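Local coordinates for putative esterase/lipase/thioesterase (Silicibacter sp., PDB 2PBL), which is probably a hydrolase of the alpha/beta-hydrolase fold, thought to act as an esterase, lipase or thioesterase on a substrate not yet known, at residues A12-E15 with D19-P22; E29-S34 with H84-A89; L65-H70 with Q118-A123; V209-A214 with A218-A223. One frame throughout, in Å; residues are numbered along the deposited sequence.

Contact 1: A12-E15 with D19-P22; sequences AYIE and DYPP
Tyr20 swings its ring toward Ile14 and Glu15 by placing CG anti to its own carbonyl carbon (chi1 -76°) and setting the ring plane square to the CA-CB-CG bend (chi2 90°). In Ile14 the long branch, CG1, likewise stands opposite the carbonyl carbon (chi1 -68°), which leaves the short branch, CG2, pointing at the tyrosine. The methyl CG2 of Ile14 comes obliquely to the ring and ends 4.2 Å from Tyr20 CE1, a loose apolar touch. Glu15 takes part with its backbone, for its CB points away from the tyrosine: its carbonyl O lies near the plane of the ring, 4.2 Å from Tyr20 CE1.

The polar link is indirect. One water, in the plane of the ring at its edge, donates a hydrogen bond to Glu15 O at 2.6 Å and is also hydrogen-bonded to Tyr20 OH at 2.9 Å. It thus spans the gap between the loop and the Tyr20 side chain. Tyrosine suits this place because it carries an apolar ring for the isoleucine and a hydroxyl for the water. Beyond the pair, Tyr20 meets Phe243 edge-to-face, and Ile14 packs on His241, His242 and Phe243; His242 may be the histidine of a Ser-His-Glu triad.

With 67 Å² buried and no direct hydrogen bond across it, the contact is slight by itself: the methyl, the carbonyl O and the water all gather at the CE1 side of the ring, and the water gives Glu15 O and Tyr20 OH a shared partner without a direct bond between them.

Contact 2: E29-S34 with H84-A89; sequences EDFRNS and HLAVGA
Phe31, on helix 20-35, packs against the turn that leads into helix 87-91 in this alpha/beta-hydrolase fold, and it is the one residue of 29-34 that meets 84-89. Its CG lies anti to the backbone N (chi1 166°), which carries the ring toward 84-89. The ring then runs along 84-89, meeting His84 near its root and Ala86 and Val87 near its far end. Phe31 CG is 3.7 Å from His84 CA, so it is largely the histidine's backbone that the aromatic carbons rest on. The imidazole turns off to another side, with Leu85 CG over one of its faces. Small Ala86 leaves room for the end of the ring, its CB 3.9 Å from Phe31 CZ, and Phe56 of strand 52-56 adds an edge-to-face partner. An alanine in place of Phe31 is likely to open a gap between the helix and the turn, leaving the methyls of Ala86 and Val87 without this aromatic partner. Next along the helix, Arg32 ties the same region by polar means, NH1 bonding to Ser80 O and Ser83 OG. Phe31 and Val87 pass alongside one another, pointing opposite ways, and Phe31 CE1 comes to 3.5 Å from Val87 CG2.

Contact 3: L65-H70 with Q118-A123; sequences LFVFVH and QAVTAA
Leu65 and Ala123 meet where strand 64-69 passes beneath helix 109-126. The leucine's CG stands anti to its backbone N (chi1 170°), and the branch CD2 extends to the helix, 3.7 Å from the carbonyl C of Ala123 and 3.9 Å from Ala123 CB. Alanine suits this spot because its single methyl lets the leucine tip reach the helix backbone. One turn back, Val67 and Val120 meet methyl to methyl, CG1 of Val67 lying 4.4 Å from CG2 of Val120, a looser touch between two beta-branched residues.

Around this first shell, the strand is held by backbone hydrogen bonds to both neighbours: Leu65 and Val67 bond to Val132, and Phe66 to Ala95 and Ala97. Ala123 also rests on Ala97 of strand 94-99. The helix belongs to the crossover from strand 94-99 to strand 131-136, and 64-69 lies between those two, under the helix. Phe66 and Phe68 alternate to the other face of the sheet, while Val69 packs on Leu142 and Val143 of helix 138-145, just after a probable nucleophile elbow.

No hydrogen bond crosses the interface; all four touching residues are buried and apolar, so shape and the exclusion of water hold helix to sheet.

Contact 4: V209-A214 with A218-A223; sequences VWVGGA and AFLDQA
Val211 sits opposite Leu220 and Ala223 in the beta-alpha-beta unit of strand 206-212, helix 217-230 and strand 233-237, part of the alpha/beta-hydrolase sheet. Strand 209-212 and helix segment 218-223 run nearly antiparallel (167°), their axes 8.6 Å apart at closest approach. Starting at the root, Val211 CB lies 3.9 Å from Ala223 CB. Its CG1, flanked by N and C of its own backbone (chi1 66°), touches Ala223 CB at 3.8 Å and Leu220 CD2 at 4.0 Å. The other methyl, CG2, reaches Phe219 O at 3.8 Å and also touches Leu220 CD2. With an alanine here both methyls are gone, and Leu220 would probably be freer to turn over the gap left beside Ala223.

Ala223 is small enough to serve two valines, its CB also meeting Val209 CG1 at 3.6 Å. Where the strand ends, glycines bring bare backbone up to the leucine. Gly212 N is also hydrogen-bonded to OE2 of Glu215, the possible acid of a Ser-His-Glu triad, while the ring of Phe219 leads away and meets that of His242, its possible histidine. The leucine side chain lies roughly perpendicular to that of Val211, and the tip of its CD2 branch comes to 3.4 Å from Gly212 O.

How the contacts relate
Contacts 1 and 2 share helix 20-35, contact 1 through Tyr20 and contact 2 further along, with centres 21 Å apart. Contact 2 joins contact 3 through the face of the sheet turned from helix 109-126: Ala89 CB packs 3.4 Å from Phe66 CD2, and Leu85 CD1 lies 4.2 Å from Phe68 CZ. Contacts 3 and 4 reach the same sheet on opposite sides of the chain's centre, their centres 23 Å apart. Contacts 1 and 4, whose nearest atoms are about 6 Å apart, both border a possible Ser137-His242-Glu215 triad: Ile14 and Phe219 each touch His242. An unidentified molecule, probably from the crystallisation liquor, lies about 6 Å from the Phe219 side chain and may mark a pocket.

Contact 1: A12-E15 with D19-P22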
loop_
_atom_site.group_PDB
_atom_site.type_symbol
_atom_site.label_atom_id
_atom_site.label_comp_id
_atom_site.label_asym_id
_atom_site.label_seq_id
_atom_site.Cartn_x
_atom_site.Cartn_y
_atom_site.Cartn_z
ATOM N N ALA A 12 1.566 -7.673 -18.674
ATOM C CA ALA A 12 1.949 -7.884 -20.076
ATOM C C ALA A 12 3.435 -7.737 -20.337
ATOM O O ALA A 12 3.922 -8.257 -21.339
ATOM C CB ALA A 12 1.199 -6.920 -20.978
ATOM N N TYR A 13 4.134 -7.021 -19.455
ATOM C CA TYR A 13 5.566 -6.763 -19.576
ATOM C C TYR A 13 6.428 -7.447 -18.545
ATOM O O TYR A 13 7.623 -7.174 -18.466
ATOM C CB TYR A 13 5.809 -5.259 -19.509
ATOM C CG TYR A 13 5.205 -4.601 -20.687
ATOM C CD1 TYR A 13 5.904 -4.542 -21.885
ATOM C CD2 TYR A 13 3.909 -4.116 -20.650
ATOM C CE1 TYR A 13 5.349 -3.968 -23.007
ATOM C CE2 TYR A 13 3.332 -3.547 -21.767
ATOM C CZ TYR A 13 4.070 -3.473 -22.949
ATOM O OH TYR A 13 3.538 -2.914 -24.087
ATOM N N ILE A 14 5.851 -8.358 -17.782
ATOM C CA ILE A 14 6.579 -9.027 -16.739
ATOM C C ILE A 14 6.613 -10.504 -17.057
ATOM O O ILE A 14 5.564 -11.144 -17.204
ATOM C CB ILE A 14 5.892 -8.762 -15.359
ATOM C CG1 ILE A 14 6.043 -7.286 -14.968
ATOM C CG2 ILE A 14 6.495 -9.625 -14.298
ATOM C CD1 ILE A 14 5.132 -6.897 -13.799
ATOM N N GLU A 15 7.823 -11.048 -17.165
ATOM C CA GLU A 15 7.959 -12.468 -17.455
ATOM C C GLU A 15 7.473 -13.228 -16.218
ATOM O O GLU A 15 7.850 -12.917 -15.058
ATOM C CB GLU A 15 9.405 -12.890 -17.848
ATOM C CG GLU A 15 10.335 -13.287 -16.655
ATOM C CD GLU A 15 11.736 -13.743 -17.068
ATOM O OE1 GLU A 15 12.001 -13.871 -18.294
ATOM O OE2 GLU A 15 12.568 -13.978 -16.146
ATOM N N ASP A 19 2.219 -16.291 -12.843
ATOM C CA ASP A 19 2.554 -17.094 -11.709
ATOM C C ASP A 19 2.540 -16.341 -10.385
ATOM O O ASP A 19 2.484 -16.961 -9.352
ATOM C CB ASP A 19 3.930 -17.693 -11.916
ATOM C CG ASP A 19 3.987 -18.638 -13.144
ATOM O OD1 ASP A 19 2.981 -19.356 -13.406
ATOM O OD2 ASP A 19 5.046 -18.655 -13.822
ATOM N N TYR A 20 2.588 -15.015 -10.405
ATOM C CA TYR A 20 2.639 -14.298 -9.116
ATOM C C TYR A 20 1.420 -14.518 -8.189
ATOM O O TYR A 20 1.617 -14.811 -7.021
ATOM C CB TYR A 20 2.968 -12.810 -9.330
ATOM C CG TYR A 20 4.443 -12.618 -9.632
ATOM C CD1 TYR A 20 4.930 -12.650 -10.938
ATOM C CD2 TYR A 20 5.359 -12.409 -8.604
ATOM C CE1 TYR A 20 6.298 -12.480 -11.200
ATOM C CE2 TYR A 20 6.714 -12.247 -8.859
ATOM C CZ TYR A 20 7.175 -12.296 -10.152
ATOM O OH TYR A 20 8.513 -12.132 -10.392
ATOM N N PRO A 21 0.191 -14.324 -8.682
ATOM C CA PRO A 21 -0.981 -14.494 -7.810
ATOM C C PRO A 21 -1.045 -15.812 -7.077
ATOM O O PRO A 21 -1.252 -15.824 -5.865
ATOM C CB PRO A 21 -2.152 -14.259 -8.753
ATOM C CG PRO A 21 -1.620 -13.296 -9.725
ATOM C CD PRO A 21 -0.210 -13.794 -9.993
ATOM N N PRO A 22 -0.901 -16.932 -7.796
ATOM C CA PRO A 22 -0.960 -18.184 -7.053
ATOM C C PRO A 22 0.158 -18.364 -6.029
ATOM O O PRO A 22 -0.071 -18.896 -4.924
ATOM C CB PRO A 22 -0.897 -19.248 -8.154
ATOM C CG PRO A 22 -0.383 -18.593 -9.327
ATOM C CD PRO A 22 -0.745 -17.155 -9.245
HETATM O O HOH W 1 9.442 -12.263 -13.126
#

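Contact 2: E29-S34 with H84-A89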
loop_
_atom_site.group_PDB
_atom_site.type_symbol
_atom_site.label_atom_id
_atom_site.label_comp_id
_atom_site.label_asym_id
_atom_site.label_seq_id
_atom_site.Cartn_x
_atom_site.Cartn_y
_atom_site.Cartn_z
ATOM N N GLU A 29 -0.582 -17.970 2.786
ATOM C CA GLU A 29 -1.247 -19.023 3.570
ATOM C C GLU A 29 -0.248 -19.762 4.460
ATOM O O GLU A 29 -0.493 -19.927 5.658
ATOM C CB GLU A 29 -1.975 -19.999 2.638
ATOM C CG GLU A 29 -2.890 -21.003 3.348
ATOM C CD GLU A 29 -3.703 -21.834 2.324
ATOM O OE1 GLU A 29 -3.097 -22.665 1.588
ATOM O OE2 GLU A 29 -4.941 -21.641 2.257
ATOM N N ASP A 30 0.874 -20.198 3.887
ATOM C CA ASP A 30 1.911 -20.894 4.669
ATOM C C ASP A 30 2.419 -20.042 5.852
ATOM O O ASP A 30 2.630 -20.547 6.957
ATOM C CB ASP A 30 3.135 -21.235 3.814
ATOM C CG ASP A 30 2.870 -22.333 2.783
ATOM O OD1 ASP A 30 1.721 -22.838 2.706
ATOM O OD2 ASP A 30 3.827 -22.685 2.045
ATOM N N PHE A 31 2.640 -18.753 5.588
ATOM C CA PHE A 31 3.075 -17.830 6.623
ATOM C C PHE A 31 2.025 -17.743 7.727
ATOM O O PHE A 31 2.369 -17.788 8.879
ATOM C CB PHE A 31 3.364 -16.430 6.046
ATOM C CG PHE A 31 3.492 -15.353 7.109
ATOM C CD1 PHE A 31 4.692 -15.147 7.771
ATOM C CD2 PHE A 31 2.379 -14.588 7.474
ATOM C CE1 PHE A 31 4.793 -14.184 8.771
ATOM C CE2 PHE A 31 2.469 -13.619 8.444
ATOM C CZ PHE A 31 3.677 -13.410 9.094
ATOM N N ARG A 32 0.758 -17.578 7.384
ATOM C CA ARG A 32 -0.256 -17.444 8.425
ATOM C C ARG A 32 -0.255 -18.677 9.308
ATOM O O ARG A 32 -0.244 -18.578 10.528
ATOM C CB ARG A 32 -1.652 -17.234 7.837
ATOM C CG ARG A 32 -1.885 -15.859 7.231
ATOM C CD ARG A 32 -3.320 -15.625 6.827
ATOM N NE ARG A 32 -3.765 -16.516 5.753
ATOM C CZ ARG A 32 -3.606 -16.297 4.448
ATOM N NH1 ARG A 32 -2.972 -15.238 3.985
ATOM N NH2 ARG A 32 -4.093 -17.170 3.591
ATOM N N ASN A 33 -0.263 -19.838 8.666
ATOM C CA ASN A 33 -0.257 -21.105 9.372
ATOM C C ASN A 33 0.946 -21.251 10.276
ATOM O O ASN A 33 0.821 -21.808 11.356
ATOM C CB ASN A 33 -0.318 -22.272 8.395
ATOM C CG ASN A 33 -1.647 -22.372 7.696
ATOM O OD1 ASN A 33 -2.669 -21.859 8.170
ATOM N ND2 ASN A 33 -1.646 -23.038 6.548
ATOM N N SER A 34 2.089 -20.714 9.864
ATOM C CA SER A 34 3.321 -20.781 10.660
ATOM C C SER A 34 3.298 -19.959 11.933
ATOM O O SER A 34 3.985 -20.266 12.920
ATOM C CB SER A 34 4.502 -20.287 9.816
ATOM O OG SER A 34 4.385 -18.895 9.512
ATOM N N HIS A 84 2.789 -13.030 3.982
ATOM C CA HIS A 84 4.217 -13.416 4.036
ATOM C C HIS A 84 5.179 -12.203 3.945
ATOM O O HIS A 84 6.358 -12.278 4.329
ATOM C CB HIS A 84 4.499 -14.411 2.907
ATOM C CG HIS A 84 4.317 -13.830 1.539
ATOM N ND1 HIS A 84 3.092 -13.452 1.036
ATOM C CD2 HIS A 84 5.221 -13.562 0.569
ATOM C CE1 HIS A 84 3.251 -12.976 -0.185
ATOM N NE2 HIS A 84 4.536 -13.043 -0.499
ATOM N N LEU A 85 4.664 -11.077 3.465
ATOM C CA LEU A 85 5.463 -9.859 3.388
ATOM C C LEU A 85 5.662 -9.195 4.780
ATOM O O LEU A 85 6.389 -8.208 4.918
ATOM C CB LEU A 85 4.856 -8.906 2.381
ATOM C CG LEU A 85 4.696 -9.440 0.936
ATOM C CD1 LEU A 85 4.033 -8.415 0.042
ATOM C CD2 LEU A 85 6.051 -9.887 0.313
ATOM N N ALA A 86 5.024 -9.745 5.805
ATOM C CA ALA A 86 5.174 -9.242 7.181
ATOM C C ALA A 86 6.479 -9.677 7.844
ATOM O O ALA A 86 6.912 -9.074 8.844
ATOM C CB ALA A 86 3.982 -9.718 8.030
ATOM N N VAL A 87 7.150 -10.666 7.258
ATOM C CA VAL A 87 8.335 -11.256 7.920
ATOM C C VAL A 87 9.466 -10.276 8.312
ATOM O O VAL A 87 9.917 -10.264 9.449
ATOM C CB VAL A 87 8.872 -12.469 7.056
ATOM C CG1 VAL A 87 10.244 -12.913 7.517
ATOM C CG2 VAL A 87 7.862 -13.609 7.134
ATOM N N GLY A 88 9.920 -9.440 7.400
ATOM C CA GLY A 88 11.047 -8.578 7.694
ATOM C C GLY A 88 10.799 -7.621 8.859
ATOM O O GLY A 88 11.624 -7.516 9.775
ATOM N N ALA A 89 9.642 -6.954 8.849
ATOM C CA ALA A 89 9.303 -6.026 9.944
ATOM C C ALA A 89 9.037 -6.768 11.236
ATOM O O ALA A 89 9.410 -6.285 12.283
ATOM C CB ALA A 89 8.086 -5.179 9.565
#

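Contact 3: L65-H70 with Q118-A123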
loop_
_atom_site.group_PDB
_atom_site.type_symbol
_atom_site.label_atom_id
_atom_site.label_comp_id
_atom_site.label_asym_id
_atom_site.label_seq_id
_atom_site.Cartn_x
_atom_site.Cartn_y
_atom_site.Cartn_z
ATOM N N LEU A 65 3.888 -0.153 15.086
ATOM C CA LEU A 65 2.958 -0.690 14.110
ATOM C C LEU A 65 3.305 -0.358 12.683
ATOM O O LEU A 65 3.534 0.806 12.341
ATOM C CB LEU A 65 1.558 -0.118 14.362
ATOM C CG LEU A 65 0.499 -0.383 13.307
ATOM C CD1 LEU A 65 0.168 -1.892 13.234
ATOM C CD2 LEU A 65 -0.755 0.398 13.579
ATOM N N PHE A 66 3.300 -1.384 11.838
ATOM C CA PHE A 66 3.559 -1.221 10.414
ATOM C C PHE A 66 2.309 -1.652 9.670
ATOM O O PHE A 66 1.885 -2.792 9.826
ATOM C CB PHE A 66 4.798 -2.041 9.992
ATOM C CG PHE A 66 4.915 -2.332 8.497
ATOM C CD1 PHE A 66 4.606 -1.416 7.534
ATOM C CD2 PHE A 66 5.461 -3.530 8.080
ATOM C CE1 PHE A 66 4.819 -1.701 6.206
ATOM C CE2 PHE A 66 5.644 -3.829 6.763
ATOM C CZ PHE A 66 5.337 -2.911 5.826
ATOM N N VAL A 67 1.719 -0.744 8.886
ATOM C CA VAL A 67 0.544 -1.108 8.074
ATOM C C VAL A 67 0.962 -1.252 6.633
ATOM O O VAL A 67 1.517 -0.313 6.041
ATOM C CB VAL A 67 -0.582 -0.113 8.138
ATOM C CG1 VAL A 67 -1.821 -0.592 7.317
ATOM C CG2 VAL A 67 -0.968 0.173 9.597
ATOM N N PHE A 68 0.638 -2.395 6.029
ATOM C CA PHE A 68 0.898 -2.579 4.616
ATOM C C PHE A 68 -0.420 -2.621 3.832
ATOM O O PHE A 68 -1.309 -3.389 4.165
ATOM C CB PHE A 68 1.741 -3.804 4.353
ATOM C CG PHE A 68 1.879 -4.111 2.901
ATOM C CD1 PHE A 68 2.824 -3.454 2.114
ATOM C CD2 PHE A 68 1.027 -5.041 2.297
ATOM C CE1 PHE A 68 2.926 -3.754 0.747
ATOM C CE2 PHE A 68 1.094 -5.337 0.982
ATOM C CZ PHE A 68 2.076 -4.713 0.181
ATOM N N VAL A 69 -0.531 -1.770 2.807
ATOM C CA VAL A 69 -1.742 -1.733 1.998
ATOM C C VAL A 69 -1.423 -2.255 0.604
ATOM O O VAL A 69 -0.612 -1.694 -0.122
ATOM C CB VAL A 69 -2.364 -0.328 1.923
ATOM C CG1 VAL A 69 -3.689 -0.390 1.187
ATOM C CG2 VAL A 69 -2.555 0.275 3.338
ATOM N N HIS A 70 -2.120 -3.325 0.243
ATOM C CA HIS A 70 -1.922 -4.040 -0.997
ATOM C C HIS A 70 -2.503 -3.355 -2.219
ATOM O O HIS A 70 -3.381 -2.477 -2.115
ATOM C CB HIS A 70 -2.488 -5.467 -0.865
ATOM C CG HIS A 70 -3.981 -5.575 -0.997
ATOM N ND1 HIS A 70 -4.621 -5.535 -2.224
ATOM C CD2 HIS A 70 -4.950 -5.812 -0.078
ATOM C CE1 HIS A 70 -5.918 -5.696 -2.045
ATOM N NE2 HIS A 70 -6.145 -5.880 -0.756
ATOM N N GLN A 118 -10.096 4.276 8.233
ATOM C CA GLN A 118 -10.758 3.511 9.253
ATOM C C GLN A 118 -9.893 2.318 9.727
ATOM O O GLN A 118 -9.797 2.045 10.931
ATOM C CB GLN A 118 -12.132 3.044 8.749
ATOM C CG GLN A 118 -13.146 4.158 8.542
ATOM C CD GLN A 118 -13.501 4.883 9.858
ATOM O OE1 GLN A 118 -13.781 4.242 10.900
ATOM N NE2 GLN A 118 -13.497 6.218 9.814
ATOM N N ALA A 119 -9.238 1.638 8.781
ATOM C CA ALA A 119 -8.389 0.490 9.080
ATOM C C ALA A 119 -7.149 0.859 9.880
ATOM O O ALA A 119 -6.861 0.202 10.864
ATOM C CB ALA A 119 -7.972 -0.226 7.780
ATOM N N VAL A 120 -6.430 1.903 9.446
ATOM C CA VAL A 120 -5.206 2.365 10.119
ATOM C C VAL A 120 -5.594 2.756 11.533
ATOM O O VAL A 120 -4.924 2.359 12.484
ATOM C CB VAL A 120 -4.551 3.553 9.360
ATOM C CG1 VAL A 120 -3.406 4.160 10.127
ATOM C CG2 VAL A 120 -4.073 3.137 7.914
ATOM N N THR A 121 -6.702 3.496 11.655
ATOM C CA THR A 121 -7.220 3.951 12.952
ATOM C C THR A 121 -7.476 2.792 13.897
ATOM O O THR A 121 -7.039 2.853 15.026
ATOM C CB THR A 121 -8.490 4.813 12.806
ATOM O OG1 THR A 121 -8.136 6.006 12.096
ATOM C CG2 THR A 121 -9.076 5.195 14.169
ATOM N N ALA A 122 -8.156 1.744 13.426
ATOM C CA ALA A 122 -8.397 0.537 14.218
ATOM C C ALA A 122 -7.117 -0.210 14.591
ATOM O O ALA A 122 -6.906 -0.585 15.753
ATOM C CB ALA A 122 -9.342 -0.367 13.474
ATOM N N ALA A 123 -6.229 -0.398 13.621
ATOM C CA ALA A 123 -4.963 -1.050 13.935
ATOM C C ALA A 123 -4.169 -0.246 14.988
ATOM O O ALA A 123 -3.537 -0.833 15.859
ATOM C CB ALA A 123 -4.145 -1.289 12.679
#

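Contact 4: V209-A214 with A218-A223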
loop_
_atom_site.group_PDB
_atom_site.type_symbol
_atom_site.label_atom_id
_atom_site.label_comp_id
_atom_site.label_asym_id
_atom_site.label_seq_id
_atom_site.Cartn_x
_atom_site.Cartn_y
_atom_site.Cartn_z
ATOM N N VAL A 209 9.691 7.379 -1.750
ATOM C CA VAL A 209 9.032 6.749 -2.884
ATOM C C VAL A 209 9.988 5.697 -3.430
ATOM O O VAL A 209 11.135 5.962 -3.790
ATOM C CB VAL A 209 8.609 7.756 -3.945
ATOM C CG1 VAL A 209 7.799 7.050 -5.053
ATOM C CG2 VAL A 209 7.809 8.863 -3.307
ATOM N N TRP A 210 9.497 4.475 -3.444
ATOM C CA TRP A 210 10.299 3.316 -3.803
ATOM C C TRP A 210 9.704 2.742 -5.072
ATOM O O TRP A 210 8.558 2.358 -5.110
ATOM C CB TRP A 210 10.241 2.326 -2.633
ATOM C CG TRP A 210 11.171 1.210 -2.729
ATOM C CD1 TRP A 210 11.092 0.150 -3.597
ATOM C CD2 TRP A 210 12.370 1.036 -1.983
ATOM N NE1 TRP A 210 12.161 -0.676 -3.407
ATOM C CE2 TRP A 210 12.971 -0.150 -2.435
ATOM C CE3 TRP A 210 12.999 1.774 -0.965
ATOM C CZ2 TRP A 210 14.167 -0.650 -1.885
ATOM C CZ3 TRP A 210 14.189 1.294 -0.437
ATOM C CH2 TRP A 210 14.749 0.079 -0.885
ATOM N N VAL A 211 10.501 2.641 -6.120
ATOM C CA VAL A 211 9.975 2.125 -7.384
ATOM C C VAL A 211 10.984 1.227 -8.074
ATOM O O VAL A 211 12.167 1.425 -7.937
ATOM C CB VAL A 211 9.554 3.305 -8.282
ATOM C CG1 VAL A 211 10.744 4.155 -8.716
ATOM C CG2 VAL A 211 8.767 2.822 -9.483
ATOM N N GLY A 212 10.512 0.235 -8.812
ATOM C CA GLY A 212 11.426 -0.673 -9.485
ATOM C C GLY A 212 12.020 -0.096 -10.753
ATOM O O GLY A 212 11.320 0.502 -11.576
ATOM N N GLY A 213 13.332 -0.266 -10.902
ATOM C CA GLY A 213 14.073 0.239 -12.053
ATOM C C GLY A 213 13.620 -0.255 -13.425
ATOM O O GLY A 213 13.710 0.477 -14.415
ATOM N N ALA A 214 13.117 -1.472 -13.460
ATOM C CA ALA A 214 12.637 -2.093 -14.687
ATOM C C ALA A 214 11.144 -1.937 -14.852
ATOM O O ALA A 214 10.560 -2.679 -15.610
ATOM C CB ALA A 214 13.011 -3.604 -14.680
ATOM N N ALA A 218 5.315 4.566 -17.131
ATOM C CA ALA A 218 4.199 5.221 -16.404
ATOM C C ALA A 218 4.434 5.191 -14.872
ATOM O O ALA A 218 4.193 6.175 -14.183
ATOM C CB ALA A 218 2.924 4.524 -16.723
ATOM N N PHE A 219 4.886 4.059 -14.354
ATOM C CA PHE A 219 5.160 3.942 -12.908
ATOM C C PHE A 219 6.392 4.698 -12.459
ATOM O O PHE A 219 6.413 5.219 -11.338
ATOM C CB PHE A 219 5.139 2.500 -12.419
ATOM C CG PHE A 219 3.742 1.989 -12.233
ATOM C CD1 PHE A 219 3.029 1.438 -13.304
ATOM C CD2 PHE A 219 3.092 2.144 -11.019
ATOM C CE1 PHE A 219 1.729 0.997 -13.127
ATOM C CE2 PHE A 219 1.770 1.739 -10.860
ATOM C CZ PHE A 219 1.096 1.160 -11.893
ATOM N N LEU A 220 7.423 4.741 -13.297
ATOM C CA LEU A 220 8.569 5.558 -13.000
ATOM C C LEU A 220 8.156 7.032 -12.959
ATOM O O LEU A 220 8.614 7.804 -12.093
ATOM C CB LEU A 220 9.684 5.317 -14.042
ATOM C CG LEU A 220 10.331 3.945 -13.980
ATOM C CD1 LEU A 220 11.291 3.782 -15.155
ATOM C CD2 LEU A 220 11.058 3.749 -12.666
ATOM N N ASP A 221 7.265 7.424 -13.861
ATOM C CA ASP A 221 6.749 8.791 -13.892
ATOM C C ASP A 221 5.895 9.105 -12.640
ATOM O O ASP A 221 6.096 10.111 -11.969
ATOM C CB ASP A 221 5.908 9.026 -15.156
ATOM C CG ASP A 221 6.748 8.966 -16.427
ATOM O OD1 ASP A 221 7.984 8.956 -16.277
ATOM O OD2 ASP A 221 6.181 8.873 -17.549
ATOM N N GLN A 222 4.964 8.218 -12.353
ATOM C CA GLN A 222 4.113 8.351 -11.175
ATOM C C GLN A 222 4.971 8.536 -9.901
ATOM O O GLN A 222 4.622 9.320 -9.024
ATOM C CB GLN A 222 3.196 7.123 -11.040
ATOM C CG GLN A 222 2.063 7.036 -12.062
ATOM C CD GLN A 222 0.907 7.971 -11.783
ATOM O OE1 GLN A 222 0.872 8.668 -10.771
ATOM N NE2 GLN A 222 -0.038 8.009 -12.707
ATOM N N ALA A 223 6.108 7.855 -9.822
ATOM C CA ALA A 223 6.978 7.953 -8.657
ATOM C C ALA A 223 7.635 9.321 -8.552
ATOM O O ALA A 223 7.563 9.965 -7.522
ATOM C CB ALA A 223 8.011 6.845 -8.671
#